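Local coordinates for tyrosine-protein phosphatase non-receptor type 18 (PDB 2OC3), which removes phosphate from phosphotyrosine in proteins, notably autophosphorylated tyrosine kinases, through its catalytic domain, at residues L79-E84 / G159-T164; E85-Y90 / T115-W120; I106-P111 / W120-E125; I131-R136 / K143-Y148; T179-V182 / E187-S190. All blocks are in the same frame, centred on the assembly; numbering follows the deposited sequence.

Interaction 1 (L79-E84 / G159-T164); sequences LSLLQE and GLFCIT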
# COMPACT_ATOMS: atom_id res chain seq x y z
N LEU A 79 -4.58 -16.30 0.89
CA LEU A 79 -3.53 -16.97 0.10
C LEU A 79 -3.94 -18.43 -0.16
O LEU A 79 -4.49 -19.12 0.73
CB LEU A 79 -2.19 -16.92 0.85
CG LEU A 79 -1.66 -15.49 1.09
CD1 LEU A 79 -0.38 -15.51 1.95
CD2 LEU A 79 -1.46 -14.73 -0.25
N SER A 80 -3.66 -18.91 -1.36
CA SER A 80 -3.87 -20.28 -1.72
C SER A 80 -2.60 -20.89 -2.27
O SER A 80 -2.50 -22.11 -2.39
CB SER A 80 -4.98 -20.40 -2.74
OG SER A 80 -4.65 -19.89 -4.02
N LEU A 81 -1.60 -20.07 -2.63
CA LEU A 81 -0.41 -20.63 -3.21
C LEU A 81 0.30 -21.49 -2.16
O LEU A 81 0.50 -21.09 -0.99
CB LEU A 81 0.49 -19.48 -3.75
CG LEU A 81 1.75 -19.90 -4.52
CD1 LEU A 81 1.36 -20.50 -5.88
CD2 LEU A 81 2.72 -18.74 -4.70
N LEU A 82 0.65 -22.70 -2.57
CA LEU A 82 1.28 -23.68 -1.70
C LEU A 82 0.34 -24.23 -0.65
O LEU A 82 0.80 -24.79 0.31
CB LEU A 82 2.59 -23.14 -1.06
CG LEU A 82 3.74 -22.76 -2.03
CD1 LEU A 82 4.90 -22.10 -1.30
CD2 LEU A 82 4.22 -23.97 -2.80
N GLN A 83 -0.97 -24.08 -0.83
CA GLN A 83 -1.91 -24.65 0.16
C GLN A 83 -1.73 -26.15 0.27
O GLN A 83 -1.79 -26.69 1.39
CB GLN A 83 -3.36 -24.32 -0.18
CG GLN A 83 -3.87 -24.88 -1.49
N GLU A 84 -1.52 -26.82 -0.88
CA GLU A 84 -1.32 -28.30 -0.93
C GLU A 84 -0.09 -28.76 -0.14
O GLU A 84 0.01 -29.92 0.25
CB GLU A 84 -1.23 -28.81 -2.38
CG GLU A 84 0.12 -28.49 -3.07
N GLY A 159 12.39 -19.46 1.46
CA GLY A 159 11.66 -20.65 1.12
C GLY A 159 11.99 -21.04 -0.31
O GLY A 159 13.16 -21.04 -0.72
N LEU A 160 10.94 -21.29 -1.07
CA LEU A 160 11.04 -21.70 -2.45
C LEU A 160 11.26 -20.53 -3.46
O LEU A 160 11.31 -20.80 -4.66
CB LEU A 160 9.78 -22.47 -2.82
CG LEU A 160 9.52 -23.81 -2.11
CD1 LEU A 160 8.17 -24.36 -2.56
CD2 LEU A 160 10.65 -24.80 -2.39
N PHE A 161 11.40 -19.30 -2.98
CA PHE A 161 11.64 -18.11 -3.82
C PHE A 161 13.10 -17.71 -3.80
O PHE A 161 13.69 -17.64 -2.75
CB PHE A 161 10.79 -16.94 -3.34
CG PHE A 161 9.34 -17.13 -3.51
CD1 PHE A 161 8.70 -16.77 -4.68
CD2 PHE A 161 8.59 -17.72 -2.51
CE1 PHE A 161 7.33 -17.01 -4.82
CE2 PHE A 161 7.21 -17.91 -2.66
CZ PHE A 161 6.61 -17.57 -3.82
N CYS A 162 13.66 -17.40 -4.98
CA CYS A 162 14.99 -16.88 -5.11
C CYS A 162 14.84 -15.51 -5.74
O CYS A 162 14.31 -15.39 -6.86
CB CYS A 162 15.83 -17.82 -5.98
SG CYS A 162 17.50 -17.17 -6.21
N ILE A 163 15.25 -14.48 -4.99
CA ILE A 163 15.17 -13.11 -5.43
C ILE A 163 16.57 -12.63 -5.83
O ILE A 163 17.51 -12.78 -5.06
CB ILE A 163 14.63 -12.17 -4.30
CG1 ILE A 163 13.47 -12.84 -3.54
CG2 ILE A 163 14.26 -10.78 -4.87
CD1 ILE A 163 12.27 -13.11 -4.39
N THR A 164 16.68 -12.10 -7.05
CA THR A 164 17.94 -11.57 -7.58
C THR A 164 17.80 -10.11 -7.94
O THR A 164 16.80 -9.70 -8.50
CB THR A 164 18.35 -12.36 -8.82
OG1 THR A 164 18.50 -13.74 -8.47
CG2 THR A 164 19.64 -11.87 -9.39
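L81 and F161 approach each other from opposite directions, and they meet at the rim of the ring. The CD2 methyl of L81 stands near the ring plane, 4.2 Å from CZ of F161. L81 thus meets the edge, while F184 stacks on the ring of F161. L81 makes this reach because its CG lies anti to the backbone N (chi1 -175°), which sends the branch out toward the strand. Next to this edge-on contact, L82 and L160 cross obliquely. A single methyl of L160, CD1, faces the forked end of L82, lying 4.0 Å from CD2 of L82 and 4.2 Å from CD1 of the same residue.

The two leucines of the first segment are the central residues of a type II beta turn running from S80 to Q83, closed by a bond of 2.9 Å from Q83 N to S80 O. Such a turn gives its third residue a positive phi, here 70° at L82, and it presents L81 and L82 side by side to the other segment. In the fold of the classical tyrosine phosphatase domain, the contact lays the loop between strands 76-78 and 90-91 over the beginning of strand 161-170 of the central mixed sheet. The turn is also tied to helix 116-125: S80 OG and L81 N both bond to the carboxylate of E125, and L81 O accepts from R121. F184 extends the apolar patch, with both L82 and L160 resting on its side chain.

Interaction 2 (E85-Y90 / T115-W120); sequences EGHSDY and TLLDFW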
# COMPACT_ATOMS: atom_id res chain seq x y z
N GLU A 85 0.86 -27.86 0.08
CA GLU A 85 2.06 -28.17 0.85
C GLU A 85 1.92 -27.72 2.31
O GLU A 85 2.88 -27.76 3.09
CB GLU A 85 3.29 -27.53 0.18
CG GLU A 85 3.41 -27.87 -1.33
N GLY A 86 0.70 -27.30 2.68
CA GLY A 86 0.34 -27.01 4.06
C GLY A 86 0.49 -25.58 4.55
O GLY A 86 0.41 -25.32 5.74
N HIS A 87 0.74 -24.64 3.63
CA HIS A 87 0.84 -23.24 4.04
C HIS A 87 -0.51 -22.63 4.30
O HIS A 87 -1.47 -22.87 3.58
CB HIS A 87 1.57 -22.43 2.98
CG HIS A 87 3.00 -22.85 2.80
ND1 HIS A 87 4.05 -22.11 3.28
CD2 HIS A 87 3.54 -23.94 2.20
CE1 HIS A 87 5.19 -22.72 2.99
NE2 HIS A 87 4.90 -23.84 2.34
N SER A 88 -0.53 -21.80 5.33
CA SER A 88 -1.71 -21.08 5.81
C SER A 88 -2.24 -20.05 4.80
O SER A 88 -1.49 -19.51 3.97
CB SER A 88 -1.31 -20.32 7.07
OG SER A 88 -2.18 -19.26 7.44
N ASP A 89 -3.53 -19.76 4.87
CA ASP A 89 -4.12 -18.73 4.01
C ASP A 89 -3.91 -17.28 4.47
O ASP A 89 -4.30 -16.36 3.77
CB ASP A 89 -5.60 -18.99 3.76
CG ASP A 89 -6.52 -18.69 4.93
OD1 ASP A 89 -6.16 -17.96 5.87
OD2 ASP A 89 -7.69 -19.19 4.91
N TYR A 90 -3.25 -17.11 5.61
CA TYR A 90 -3.26 -15.84 6.30
C TYR A 90 -2.05 -14.95 5.97
O TYR A 90 -0.90 -15.36 6.04
CB TYR A 90 -3.35 -16.01 7.81
CG TYR A 90 -3.40 -14.69 8.50
CD1 TYR A 90 -4.60 -13.97 8.60
CD2 TYR A 90 -2.26 -14.10 8.97
CE1 TYR A 90 -4.67 -12.74 9.21
CE2 TYR A 90 -2.32 -12.83 9.64
CZ TYR A 90 -3.53 -12.16 9.74
OH TYR A 90 -3.68 -10.93 10.33
N THR A 115 7.34 -13.90 8.07
CA THR A 115 6.31 -13.74 7.03
C THR A 115 6.87 -13.34 5.65
O THR A 115 6.11 -13.09 4.72
CB THR A 115 5.18 -12.81 7.42
OG1 THR A 115 5.65 -11.46 7.43
CG2 THR A 115 4.58 -13.19 8.78
N LEU A 116 8.19 -13.35 5.49
CA LEU A 116 8.83 -13.07 4.19
C LEU A 116 8.30 -13.99 3.10
O LEU A 116 7.99 -13.58 1.99
CB LEU A 116 10.35 -13.24 4.26
CG LEU A 116 11.15 -12.14 4.95
CD1 LEU A 116 12.64 -12.49 4.86
CD2 LEU A 116 10.93 -10.77 4.30
N LEU A 117 8.21 -15.27 3.42
CA LEU A 117 7.72 -16.25 2.46
C LEU A 117 6.26 -15.91 2.08
O LEU A 117 5.86 -16.01 0.89
CB LEU A 117 7.85 -17.70 3.02
CG LEU A 117 7.19 -18.79 2.19
CD1 LEU A 117 7.76 -18.80 0.78
CD2 LEU A 117 7.43 -20.14 2.86
N ASP A 118 5.45 -15.54 3.08
CA ASP A 118 4.06 -15.19 2.79
C ASP A 118 3.92 -13.95 1.90
O ASP A 118 3.05 -13.87 1.02
CB ASP A 118 3.28 -15.03 4.08
CG ASP A 118 3.20 -16.33 4.88
OD1 ASP A 118 3.25 -17.43 4.26
OD2 ASP A 118 3.06 -16.21 6.13
N PHE A 119 4.77 -12.96 2.14
CA PHE A 119 4.83 -11.78 1.29
C PHE A 119 5.09 -12.16 -0.18
O PHE A 119 4.40 -11.70 -1.08
CB PHE A 119 5.90 -10.82 1.80
CG PHE A 119 6.04 -9.59 1.01
CD1 PHE A 119 5.25 -8.49 1.29
CD2 PHE A 119 7.00 -9.50 0.02
CE1 PHE A 119 5.42 -7.30 0.57
CE2 PHE A 119 7.14 -8.34 -0.72
CZ PHE A 119 6.33 -7.25 -0.45
N TRP A 120 6.06 -13.04 -0.41
CA TRP A 120 6.31 -13.48 -1.81
C TRP A 120 5.20 -14.36 -2.37
O TRP A 120 4.88 -14.27 -3.53
CB TRP A 120 7.70 -14.10 -1.95
CG TRP A 120 8.78 -13.05 -1.91
CD1 TRP A 120 9.71 -12.86 -0.93
CD2 TRP A 120 8.99 -12.02 -2.88
NE1 TRP A 120 10.47 -11.76 -1.23
CE2 TRP A 120 10.08 -11.24 -2.43
CE3 TRP A 120 8.39 -11.69 -4.09
CZ2 TRP A 120 10.57 -10.14 -3.15
CZ3 TRP A 120 8.90 -10.60 -4.81
CH2 TRP A 120 9.96 -9.84 -4.31
O HOH W 1 3.81 -19.98 5.16
O HOH W 2 0.55 -17.59 6.69
O HOH W 3 1.47 -14.12 7.01
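H87 and L117 form the tight half of this contact, their side chains crossing at about a right angle. CD2 of L117 comes to 3.4 Å from CE1 of H87, approaching the imidazole obliquely. The leucine's CG is anti to its backbone nitrogen (chi1 172°), which carries the methyl out from the first turn of helix 116-125 to the loop.

The other half is loose and wet. Y90 O and D118 OD2, both acceptors, stay 4.1 Å apart and are bridged by two waters, each donating to both oxygens. One of them reaches Y90 O at 2.7 Å and also makes a weak bond to S88 OG, the hydroxyl that closes an ST turn by accepting from Y90 N. A third water sits in the plane of the imidazole, at its edge, 2.9 Å from H87 ND1, and donates to D118 OD1. That same carboxylate oxygen forms a salt bridge with R121.

D89 and Y90 begin the DYIN sequence familiar from classical tyrosine phosphatases. Since every polar link across the segments runs through water, the aspartate probably polarises a hydrated seam, leaving L117 to supply the direct apolar touch.

Interaction 3 (I106-P111 / W120-E125); sequences IATQGP and WRLVWE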
# COMPACT_ATOMS: atom_id res chain seq x y z
N ILE A 106 -3.29 -4.09 -3.26
CA ILE A 106 -3.17 -4.92 -2.05
C ILE A 106 -2.39 -4.08 -1.08
O ILE A 106 -1.25 -3.70 -1.41
CB ILE A 106 -2.41 -6.22 -2.29
CG1 ILE A 106 -3.24 -7.11 -3.19
CG2 ILE A 106 -2.14 -6.90 -0.89
CD1 ILE A 106 -2.59 -8.37 -3.66
N ALA A 107 -2.99 -3.73 0.05
CA ALA A 107 -2.36 -2.94 1.14
C ALA A 107 -1.95 -3.92 2.21
O ALA A 107 -2.77 -4.64 2.76
CB ALA A 107 -3.38 -1.94 1.70
N THR A 108 -0.67 -4.01 2.50
CA THR A 108 -0.18 -5.00 3.44
C THR A 108 0.89 -4.40 4.35
O THR A 108 1.32 -3.26 4.15
CB THR A 108 0.30 -6.28 2.66
OG1 THR A 108 0.57 -7.41 3.54
CG2 THR A 108 1.56 -6.03 1.82
N GLN A 109 1.28 -5.16 5.38
CA GLN A 109 2.32 -4.67 6.29
C GLN A 109 3.72 -4.96 5.75
O GLN A 109 3.94 -5.79 4.87
CB GLN A 109 2.15 -5.36 7.65
CG GLN A 109 2.53 -6.82 7.68
CD GLN A 109 2.35 -7.49 9.03
OE1 GLN A 109 1.70 -6.98 9.95
NE2 GLN A 109 2.91 -8.70 9.12
N GLY A 110 4.73 -4.34 6.36
CA GLY A 110 6.12 -4.69 6.05
C GLY A 110 6.37 -6.08 6.65
O GLY A 110 6.13 -6.30 7.84
N PRO A 111 6.84 -7.03 5.81
CA PRO A 111 6.96 -8.39 6.32
C PRO A 111 7.95 -8.56 7.47
O PRO A 111 8.93 -7.79 7.60
CB PRO A 111 7.38 -9.18 5.08
CG PRO A 111 7.96 -8.20 4.19
CD PRO A 111 7.21 -6.94 4.39
N TRP A 120 6.06 -13.04 -0.41
CA TRP A 120 6.31 -13.48 -1.81
C TRP A 120 5.20 -14.36 -2.37
O TRP A 120 4.88 -14.27 -3.53
CB TRP A 120 7.70 -14.10 -1.95
CG TRP A 120 8.78 -13.05 -1.91
CD1 TRP A 120 9.71 -12.86 -0.93
CD2 TRP A 120 8.99 -12.02 -2.88
NE1 TRP A 120 10.47 -11.76 -1.23
CE2 TRP A 120 10.08 -11.24 -2.43
CE3 TRP A 120 8.39 -11.69 -4.09
CZ2 TRP A 120 10.57 -10.14 -3.15
CZ3 TRP A 120 8.90 -10.60 -4.81
CH2 TRP A 120 9.96 -9.84 -4.31
N ARG A 121 4.56 -15.18 -1.53
CA ARG A 121 3.37 -15.91 -2.01
C ARG A 121 2.28 -14.95 -2.51
O ARG A 121 1.62 -15.18 -3.54
CB ARG A 121 2.79 -16.78 -0.88
CG ARG A 121 3.61 -18.02 -0.52
CD ARG A 121 3.16 -18.64 0.84
NE ARG A 121 1.82 -19.17 0.74
CZ ARG A 121 0.91 -19.23 1.72
NH1 ARG A 121 1.13 -18.77 2.95
NH2 ARG A 121 -0.23 -19.79 1.43
N LEU A 122 2.10 -13.85 -1.77
CA LEU A 122 1.13 -12.81 -2.14
C LEU A 122 1.53 -12.23 -3.49
O LEU A 122 0.71 -12.20 -4.42
CB LEU A 122 1.06 -11.72 -1.05
CG LEU A 122 0.15 -10.52 -1.25
CD1 LEU A 122 -0.10 -9.84 0.10
CD2 LEU A 122 0.74 -9.49 -2.19
N VAL A 123 2.78 -11.77 -3.60
CA VAL A 123 3.23 -11.13 -4.83
C VAL A 123 3.08 -12.11 -6.02
O VAL A 123 2.59 -11.75 -7.09
CB VAL A 123 4.68 -10.66 -4.66
CG1 VAL A 123 5.29 -10.27 -6.02
CG2 VAL A 123 4.74 -9.53 -3.65
N TRP A 124 3.47 -13.36 -5.81
CA TRP A 124 3.42 -14.34 -6.92
C TRP A 124 1.98 -14.70 -7.30
O TRP A 124 1.56 -14.70 -8.45
CB TRP A 124 4.17 -15.59 -6.49
CG TRP A 124 4.48 -16.51 -7.65
CD1 TRP A 124 3.68 -17.52 -8.13
CD2 TRP A 124 5.61 -16.43 -8.53
NE1 TRP A 124 4.25 -18.08 -9.24
CE2 TRP A 124 5.45 -17.48 -9.48
CE3 TRP A 124 6.74 -15.63 -8.59
CZ2 TRP A 124 6.37 -17.69 -10.50
CZ3 TRP A 124 7.67 -15.88 -9.60
CH2 TRP A 124 7.46 -16.89 -10.53
N GLU A 125 1.20 -15.04 -6.29
CA GLU A 125 -0.16 -15.55 -6.54
C GLU A 125 -1.01 -14.56 -7.32
O GLU A 125 -1.76 -14.96 -8.24
CB GLU A 125 -0.87 -15.89 -5.22
CG GLU A 125 -2.33 -16.34 -5.43
CD GLU A 125 -2.96 -17.02 -4.22
OE1 GLU A 125 -2.28 -17.22 -3.18
OE2 GLU A 125 -4.16 -17.37 -4.38
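L122 is the one residue of the helical segment W120-E125 to touch I106 and T108, and its neighbours in sequence show how one helix can serve several surroundings at once. At the start, the indole of W120 packs on L180 and V182 of the sheet, while R121 faces the 79-90 loop, where its NH2 bonds to S88 O. L122 then faces strand 103-108. Its CG is anti to the backbone N (chi1 178°), extending the fork to I106, and the two side chains slide past each other in opposite directions so that methyls pair off: CD1 of L122 lies 3.7 Å from CG2 of I106, and CD2 of L122 lies 3.8 Å from CD1 of I106. The same CD1 of L122 also approaches T108 OG1, at 4.3 Å. Further on, W124 packs on V182, and E125 faces the 79-90 loop again.

Strand 103-108, helix 116-125 and strand 130-133 form a beta-alpha-beta crossover, the two strands being parallel with strand 229-232 between them. The first segment carries the IATQGP sequence of the classical phosphatase fold, and the T108 side chain is about 6 Å from G236, a substrate-binding residue by similarity to relatives. T108 OG1 has a hydrogen-bond partner in N92 O. No hydrogen bond joins the two segments, and the contact is apolar, resting on van der Waals packing and the burial of methyl groups.

Interaction 4 (I131-R136 / K143-Y148); sequences ILMACR and KRCERY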
# COMPACT_ATOMS: atom_id res chain seq x y z
N ILE A 131 5.73 -3.25 -6.65
CA ILE A 131 5.61 -3.05 -5.21
C ILE A 131 5.98 -1.61 -4.86
O ILE A 131 7.02 -1.09 -5.38
CB ILE A 131 6.55 -3.97 -4.46
CG1 ILE A 131 6.30 -5.44 -4.78
CG2 ILE A 131 6.50 -3.74 -2.91
CD1 ILE A 131 7.43 -6.35 -4.31
N LEU A 132 5.17 -0.93 -4.06
CA LEU A 132 5.50 0.38 -3.54
C LEU A 132 5.70 0.23 -2.05
O LEU A 132 4.76 -0.14 -1.37
CB LEU A 132 4.39 1.38 -3.82
CG LEU A 132 4.09 1.76 -5.28
CD1 LEU A 132 3.22 0.78 -6.00
CD2 LEU A 132 3.46 3.16 -5.36
N MET A 133 6.87 0.61 -1.55
CA MET A 133 7.26 0.49 -0.14
C MET A 133 7.44 1.92 0.39
O MET A 133 8.24 2.69 -0.16
CB MET A 133 8.59 -0.28 0.00
CG MET A 133 9.15 -0.22 1.40
SD MET A 133 10.51 -1.39 1.52
CE MET A 133 11.07 -1.15 3.21
N ALA A 134 6.69 2.30 1.42
CA ALA A 134 6.73 3.66 1.93
C ALA A 134 7.31 3.72 3.31
O ALA A 134 6.75 4.43 4.16
CB ALA A 134 5.31 4.28 1.97
N CYS A 135 8.37 2.98 3.55
CA CYS A 135 9.09 3.06 4.81
C CYS A 135 10.51 2.57 4.55
O CYS A 135 10.84 2.09 3.47
CB CYS A 135 8.41 2.23 5.91
SG CYS A 135 8.52 0.47 5.76
N ARG A 136 11.36 2.74 5.56
CA ARG A 136 12.70 2.14 5.56
C ARG A 136 12.69 0.88 6.42
O ARG A 136 11.82 0.72 7.27
CB ARG A 136 13.71 3.12 6.14
CG ARG A 136 14.00 4.32 5.24
CD ARG A 136 14.76 5.40 5.99
NE ARG A 136 13.97 6.02 7.03
CZ ARG A 136 14.39 6.42 8.22
NH1 ARG A 136 15.66 6.21 8.58
NH2 ARG A 136 13.50 6.97 9.05
N LYS A 143 13.02 -1.30 14.24
CA LYS A 143 12.79 -2.13 13.05
C LYS A 143 11.34 -1.96 12.58
O LYS A 143 10.37 -2.08 13.36
CB LYS A 143 13.05 -3.61 13.33
CG LYS A 143 13.21 -4.49 12.08
CD LYS A 143 14.52 -4.22 11.37
CE LYS A 143 14.67 -4.92 10.04
NZ LYS A 143 15.45 -6.18 10.16
N ARG A 144 11.21 -1.65 11.30
CA ARG A 144 9.91 -1.37 10.70
C ARG A 144 9.55 -2.31 9.53
O ARG A 144 8.36 -2.47 9.21
CB ARG A 144 9.88 0.09 10.22
CG ARG A 144 9.89 1.09 11.37
CD ARG A 144 8.62 1.02 12.22
NE ARG A 144 8.63 2.08 13.24
CZ ARG A 144 8.01 2.01 14.42
NH1 ARG A 144 7.35 0.92 14.81
NH2 ARG A 144 8.10 3.04 15.24
N CYS A 145 10.54 -2.93 8.91
CA CYS A 145 10.31 -3.86 7.83
C CYS A 145 11.52 -4.71 7.61
O CYS A 145 12.63 -4.15 7.54
CB CYS A 145 10.01 -3.08 6.55
SG CYS A 145 9.49 -4.07 5.11
N GLU A 146 11.33 -6.02 7.41
CA GLU A 146 12.44 -6.85 6.96
C GLU A 146 12.80 -6.62 5.50
O GLU A 146 11.90 -6.41 4.66
CB GLU A 146 12.15 -8.32 7.21
CG GLU A 146 12.03 -8.64 8.66
CD GLU A 146 13.31 -8.35 9.44
OE1 GLU A 146 14.37 -8.88 9.03
OE2 GLU A 146 13.27 -7.56 10.39
N ARG A 147 14.08 -6.72 5.17
CA ARG A 147 14.51 -6.67 3.78
C ARG A 147 14.03 -7.94 3.10
O ARG A 147 14.37 -9.07 3.51
CB ARG A 147 16.03 -6.56 3.68
CG ARG A 147 16.49 -6.70 2.25
CD ARG A 147 17.91 -6.24 2.08
NE ARG A 147 18.87 -7.05 2.82
CZ ARG A 147 19.36 -8.22 2.39
NH1 ARG A 147 18.94 -8.78 1.25
NH2 ARG A 147 20.26 -8.87 3.14
N TYR A 148 13.25 -7.77 2.04
CA TYR A 148 12.76 -8.87 1.22
C TYR A 148 13.31 -8.88 -0.18
O TYR A 148 12.97 -9.78 -0.96
CB TYR A 148 11.25 -8.82 1.20
CG TYR A 148 10.67 -7.50 0.73
CD1 TYR A 148 10.54 -7.21 -0.65
CD2 TYR A 148 10.18 -6.56 1.64
CE1 TYR A 148 10.01 -6.04 -1.10
CE2 TYR A 148 9.65 -5.33 1.18
CZ TYR A 148 9.54 -5.10 -0.19
OH TYR A 148 8.96 -3.95 -0.66
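The two backbones converge at R136 and R144, whose CA atoms are 6.8 Å apart, and run in directions 134° from one another with no hydrogen bond between them. Strand 130-133 is an inner strand of the phosphatase sheet; the chain leaves it, turns through the small hairpin 138-139/142-143, and returns along a segment whose C145 and Y148 match the KCxxYW sequence of the classical family. Side chains then fill the interface.

Y148 slides past I131 and M133 in opposite directions. Its OH is 3.3 Å from CG2 of I131, while CE1 of Y148 lies 4.1 Å from CD1 of the same isoleucine. M133, fully extended, lays its sulfur beside the ring in an oblique Met-aromatic contact, M133 SD being 5.1 Å from the centroid of the Y148 ring and 61° off the ring normal. Beyond it, CE of M133 touches SG of C145 at 3.8 Å. C135 has SG between backbone N and carbonyl carbon (chi1 72°), which points the sulfur at CB of C145, 3.9 Å away.

The phenol is fixed by bonds to H232 and Q193, and H232 precedes C233, the predicted phosphocysteine residue. A phenylalanine at Y148 would keep the ring but is likely to leave H232 NE2 and Q193 NE2 without this hydroxyl partner. R144 bonds to S234 through its carbonyl and to Y66 through its guanidinium.

At the outer end, CB of R144 rests 3.6 Å from R136 O. Within the second segment, the K143-E146 salt bridge brings K143 NZ to 2.6 Å from E146 OE2, from above the carboxylate plane.

Interaction 5 (T179-V182 / E187-S190); sequences TLKV and ESRS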
# COMPACT_ATOMS: atom_id res chain seq x y z
N THR A 179 14.99 -3.33 -9.72
CA THR A 179 14.52 -4.25 -10.71
C THR A 179 14.93 -5.61 -10.18
O THR A 179 16.14 -5.89 -10.00
CB THR A 179 15.21 -3.98 -12.06
OG1 THR A 179 14.99 -2.61 -12.43
CG2 THR A 179 14.68 -4.91 -13.15
N LEU A 180 13.94 -6.47 -9.90
CA LEU A 180 14.17 -7.74 -9.29
C LEU A 180 13.80 -8.84 -10.26
O LEU A 180 12.89 -8.68 -11.07
CB LEU A 180 13.27 -7.89 -8.05
CG LEU A 180 13.42 -6.83 -6.99
CD1 LEU A 180 12.43 -7.07 -5.79
CD2 LEU A 180 14.86 -6.83 -6.46
N LYS A 181 14.49 -9.97 -10.13
CA LYS A 181 14.13 -11.23 -10.79
C LYS A 181 13.68 -12.12 -9.66
O LYS A 181 14.44 -12.33 -8.71
CB LYS A 181 15.30 -11.88 -11.55
CG LYS A 181 14.96 -13.30 -12.04
CD LYS A 181 15.95 -13.83 -13.07
CE LYS A 181 17.31 -13.86 -12.49
NZ LYS A 181 18.26 -14.63 -13.40
N VAL A 182 12.45 -12.64 -9.74
CA VAL A 182 11.87 -13.50 -8.70
C VAL A 182 11.64 -14.86 -9.37
O VAL A 182 10.95 -14.96 -10.39
CB VAL A 182 10.56 -12.94 -8.18
CG1 VAL A 182 9.99 -13.87 -7.14
CG2 VAL A 182 10.78 -11.51 -7.66
N GLU A 187 10.00 -20.92 -12.86
CA GLU A 187 9.56 -19.71 -13.56
C GLU A 187 10.24 -18.49 -12.97
O GLU A 187 10.40 -18.41 -11.74
CB GLU A 187 8.03 -19.55 -13.48
CG GLU A 187 7.49 -18.32 -14.11
CD GLU A 187 5.95 -18.32 -14.20
OE1 GLU A 187 5.38 -19.39 -14.46
OE2 GLU A 187 5.33 -17.27 -14.00
N SER A 188 10.67 -17.54 -13.82
CA SER A 188 11.23 -16.29 -13.36
C SER A 188 10.40 -15.14 -13.87
O SER A 188 10.00 -15.12 -15.05
CB SER A 188 12.68 -16.12 -13.82
OG SER A 188 13.50 -17.16 -13.36
N ARG A 189 10.13 -14.19 -12.99
CA ARG A 189 9.36 -12.99 -13.30
C ARG A 189 10.15 -11.76 -12.93
O ARG A 189 10.91 -11.76 -11.98
CB ARG A 189 8.03 -12.93 -12.49
CG ARG A 189 7.08 -14.01 -12.84
CD ARG A 189 5.75 -13.82 -12.07
NE ARG A 189 4.94 -14.98 -12.27
CZ ARG A 189 3.84 -15.23 -11.60
NH1 ARG A 189 3.41 -14.35 -10.69
NH2 ARG A 189 3.19 -16.37 -11.83
N SER A 190 9.89 -10.67 -13.67
CA SER A 190 10.36 -9.37 -13.27
C SER A 190 9.36 -8.73 -12.31
O SER A 190 8.18 -8.60 -12.60
CB SER A 190 10.53 -8.44 -14.47
OG SER A 190 11.56 -8.91 -15.32
O HOH W 4 13.80 -8.62 -13.91
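V182 and R189 form the hydrogen-bonded pair of a beta hairpin, the two strands running at 163° to each other. Both backbone links are satisfied: V182 N donates to R189 O at 2.9 Å, almost straight at 171°, and R189 N donates back to V182 O at 2.8 Å, from a position tilted out of the carbonyl plane. Each acceptor gains a further CA-H...O contact, V182 O from S188 CA at 3.3 Å and R189 O from K181 CA. K181 and S190 are the adjoining non-hydrogen-bonded pair, K181 bonding through its backbone to T164 on its other side. A water donates to L180 O at 3.0 Å and lies 2.7 Å from S190 OG. S188 OG is taken up by T183 OG1, while its CB packs on CG of K181.

R189 shares a face of the sheet with V182 but leads its end away, extended from CG to NE. R189 grips E187 side-on, its NE at 2.9 Å and NH2 at 3.2 Å from E187 OE2, which lies in the guanidinium plane. NH1 of R189 bonds to W124 O, and the guanidinium makes a cation-pi contact with the indole of W124. A leucine in place of R189 would probably leave E187 OE2 without two donors and W124 O without the guanidinium donor.

The backbone pair joins the two strands; the salt bridge runs along one strand, and R189 ties that strand to helix 116-125 through W124. The positive guanidinium is likely to steady the E187 carboxylate.

In the fold
Helix 116-125 is the common element: interactions 2 and 3 share W120, their centres 9 Å apart. Interaction 1 lies 7 Å from interaction 2, centre to centre, with L79 N bonded to D89 O. Interaction 5 is reached through W124 and, from interaction 1, through T164 N, 2.8 Å from K181 O; P111 O and E146 N, 3.0 Å apart, join interactions 3 and 4. Interactions 1 and 5 lie far from the catalytic and substrate-binding residues. Interaction 4 borders the probable catalytic centre: the C135 side chain is about 4 Å from that of C233, the predicted phosphocysteine, and the T108 side chain of interaction 3 about 9 Å from that of C233.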